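Local atomic coordinates of genome packaging NTPase B204 (Sulfolobus turreted icosahedral virus 2, PDB entry 4KFU), a protein that probably hydrolyses ATP to power the packaging of viral DNA into the capsid, as a P-loop ATPase of the FtsK-HerA superfamily. Residues L60-I63 with V64-Y68. Sequence-based numbering, arbitrary orientation.
Sequences LSDI and VSKQY
Asp62 and Lys66, one helical turn apart, run side by side in the same direction and form a long salt bridge, Asp62 OD1 to Lys66 NZ at 3.8 Å. The long, flexible lysine chain is bent at chi2 (-66°) and again at chi4 (-58°), which folds the ammonium back toward the carboxylate and lets NZ give a weak hydrogen bond to Ser65 OG (3.2 Å); Lys66 also makes a cation-pi contact with Tyr55 of the neighbouring strand. A water molecule ties the polar side together: it donates to Asp62 OD1 at 2.9 Å and also bonds Ser61 OG and Ser65 OG, small hydroxyls well suited to this surface turn. Ser65 OG (chi1 66°) lies 3.1 Å from Ser61 O. At the helix start, Asp62 OD2 accepts from Thr58 N and Ser59 OG binds Asp62 N; an acid here probably interacts well with the helix dipole.

Backbone i to i+4 bonds hold this short helix: Val64 N to Leu60 O, Ser65 N to Ser61 O (2.9 Å), and Lys66 N to Asp62 O (3.0 Å), the last from the first residue to leave helical geometry. Helix 60-65 is the crossover of a beta-alpha-beta unit between strands 55-56 and 68-72, at one edge of the central sheet.

The Val64 CG2 methyl, beside its own backbone N, makes a van der Waals contact with Leu60 O (3.6 Å). Leu60 and buried Ile63, whose branched apolar chain suits this face, pack on Ala87 of helix 78-95.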
ATOM      1  N   LEU A  60      13.718   1.114 -16.540  1.00 29.43           N
ATOM      2  CA  LEU A  60      14.073   0.449 -15.291  1.00 33.95           C
ATOM      3  C   LEU A  60      15.183   1.205 -14.593  1.00 32.51           C
ATOM      4  O   LEU A  60      15.295   1.194 -13.363  1.00 27.94           O
ATOM      5  CB  LEU A  60      14.572  -0.964 -15.578  1.00 33.22           C
ATOM      6  CG  LEU A  60      13.527  -2.047 -15.765  1.00 34.83           C
ATOM      7  CD1 LEU A  60      14.213  -3.319 -16.248  1.00 36.90           C
ATOM      8  CD2 LEU A  60      12.831  -2.269 -14.447  1.00 35.10           C
ATOM      9  N   SER A  61      16.032   1.832 -15.396  1.00 27.08           N
ATOM     10  CA  SER A  61      17.166   2.579 -14.872  1.00 31.39           C
ATOM     11  C   SER A  61      16.693   3.740 -14.016  1.00 27.03           C
ATOM     12  O   SER A  61      17.255   4.003 -12.950  1.00 29.31           O
ATOM     13  CB  SER A  61      18.033   3.104 -16.022  1.00 31.66           C
ATOM     14  OG  SER A  61      19.029   3.982 -15.521  1.00 41.45           O
ATOM     15  N   ASP A  62      15.665   4.439 -14.496  1.00 28.17           N
ATOM     16  CA  ASP A  62      15.062   5.532 -13.731  1.00 27.97           C
ATOM     17  C   ASP A  62      14.563   5.055 -12.368  1.00 27.00           C
ATOM     18  O   ASP A  62      14.692   5.765 -11.370  1.00 27.67           O
ATOM     19  CB  ASP A  62      13.896   6.156 -14.504  1.00 27.71           C
ATOM     20  CG  ASP A  62      14.339   6.916 -15.738  1.00 34.08           C
ATOM     21  OD1 ASP A  62      15.565   7.105 -15.921  1.00 37.85           O
ATOM     22  OD2 ASP A  62      13.449   7.322 -16.525  1.00 28.70           O
ATOM     23  N   ILE A  63      13.994   3.854 -12.321  1.00 27.77           N
ATOM     24  CA  ILE A  63      13.452   3.341 -11.061  1.00 27.36           C
ATOM     25  C   ILE A  63      14.564   3.195 -10.033  1.00 26.75           C
ATOM     26  O   ILE A  63      14.404   3.570  -8.876  1.00 20.78           O
ATOM     27  CB  ILE A  63      12.731   1.996 -11.253  1.00 27.01           C
ATOM     28  CG1 ILE A  63      11.613   2.148 -12.282  1.00 30.07           C
ATOM     29  CG2 ILE A  63      12.160   1.489  -9.934  1.00 24.13           C
ATOM     30  CD1 ILE A  63      10.839   0.866 -12.525  1.00 31.30           C
ATOM     31  N   VAL A  64      15.711   2.680 -10.464  1.00 25.61           N
ATOM     32  CA  VAL A  64      16.847   2.521  -9.559  1.00 24.89           C
ATOM     33  C   VAL A  64      17.519   3.855  -9.180  1.00 28.66           C
ATOM     34  O   VAL A  64      17.891   4.057  -8.023  1.00 27.46           O
ATOM     35  CB  VAL A  64      17.918   1.555 -10.161  1.00 25.85           C
ATOM     36  CG1 VAL A  64      19.067   1.337  -9.179  1.00 23.97           C
ATOM     37  CG2 VAL A  64      17.285   0.230 -10.536  1.00 24.62           C
ATOM     38  N   SER A  65      17.682   4.759 -10.150  1.00 28.34           N
ATOM     39  CA  SER A  65      18.513   5.948  -9.938  1.00 26.83           C
ATOM     40  C   SER A  65      17.812   7.167  -9.327  1.00 31.95           C
ATOM     41  O   SER A  65      18.455   7.973  -8.648  1.00 34.27           O
ATOM     42  CB  SER A  65      19.228   6.357 -11.238  1.00 32.68           C
ATOM     43  OG  SER A  65      18.303   6.779 -12.222  1.00 35.39           O
ATOM     44  N   LYS A  66      16.510   7.311  -9.571  1.00 27.57           N
ATOM     45  CA  LYS A  66      15.767   8.481  -9.094  1.00 26.80           C
ATOM     46  C   LYS A  66      15.273   8.280  -7.665  1.00 31.33           C
ATOM     47  O   LYS A  66      14.638   7.264  -7.359  1.00 31.18           O
ATOM     48  CB  LYS A  66      14.588   8.773 -10.025  1.00 27.06           C
ATOM     49  CG  LYS A  66      14.995   9.097 -11.467  1.00 28.84           C
ATOM     50  CD  LYS A  66      15.775  10.409 -11.550  1.00 30.75           C
ATOM     51  CE  LYS A  66      16.271  10.671 -12.970  1.00 36.16           C
ATOM     52  NZ  LYS A  66      17.124   9.540 -13.434  1.00 42.80           N
ATOM     53  N   GLN A  67      15.550   9.253  -6.799  1.00 29.38           N
ATOM     54  CA  GLN A  67      15.248   9.137  -5.366  1.00 30.05           C
ATOM     55  C   GLN A  67      13.743   9.040  -5.081  1.00 29.99           C
ATOM     56  O   GLN A  67      13.310   8.184  -4.313  1.00 28.75           O
ATOM     57  CB  GLN A  67      15.860  10.303  -4.583  1.00 34.24           C
ATOM     58  CG  GLN A  67      15.736  10.167  -3.066  1.00 33.09           C
ATOM     59  CD  GLN A  67      16.269  11.382  -2.322  1.00 35.25           C
ATOM     60  OE1 GLN A  67      16.333  12.480  -2.876  1.00 36.30           O
ATOM     61  NE2 GLN A  67      16.657  11.188  -1.062  1.00 35.08           N
ATOM     62  N   TYR A  68      12.960   9.922  -5.701  1.00 29.31           N
ATOM     63  CA  TYR A  68      11.510   9.857  -5.607  1.00 27.76           C
ATOM     64  C   TYR A  68      10.943   9.570  -6.985  1.00 28.02           C
ATOM     65  O   TYR A  68      11.080  10.381  -7.906  1.00 27.49           O
ATOM     66  CB  TYR A  68      10.950  11.152  -5.010  1.00 31.00           C
ATOM     67  CG  TYR A  68      11.444  11.379  -3.598  1.00 31.60           C
ATOM     68  CD1 TYR A  68      10.934  10.636  -2.537  1.00 32.20           C
ATOM     69  CD2 TYR A  68      12.441  12.310  -3.324  1.00 35.02           C
ATOM     70  CE1 TYR A  68      11.385  10.824  -1.244  1.00 30.39           C
ATOM     71  CE2 TYR A  68      12.905  12.502  -2.029  1.00 35.12           C
ATOM     72  CZ  TYR A  68      12.371  11.759  -0.996  1.00 36.32           C
ATOM     73  OH  TYR A  68      12.821  11.942   0.293  1.00 38.34           O
TER
HETATM   74  O   HOH W   1      18.239   6.589 -15.038  1.00 40.97           O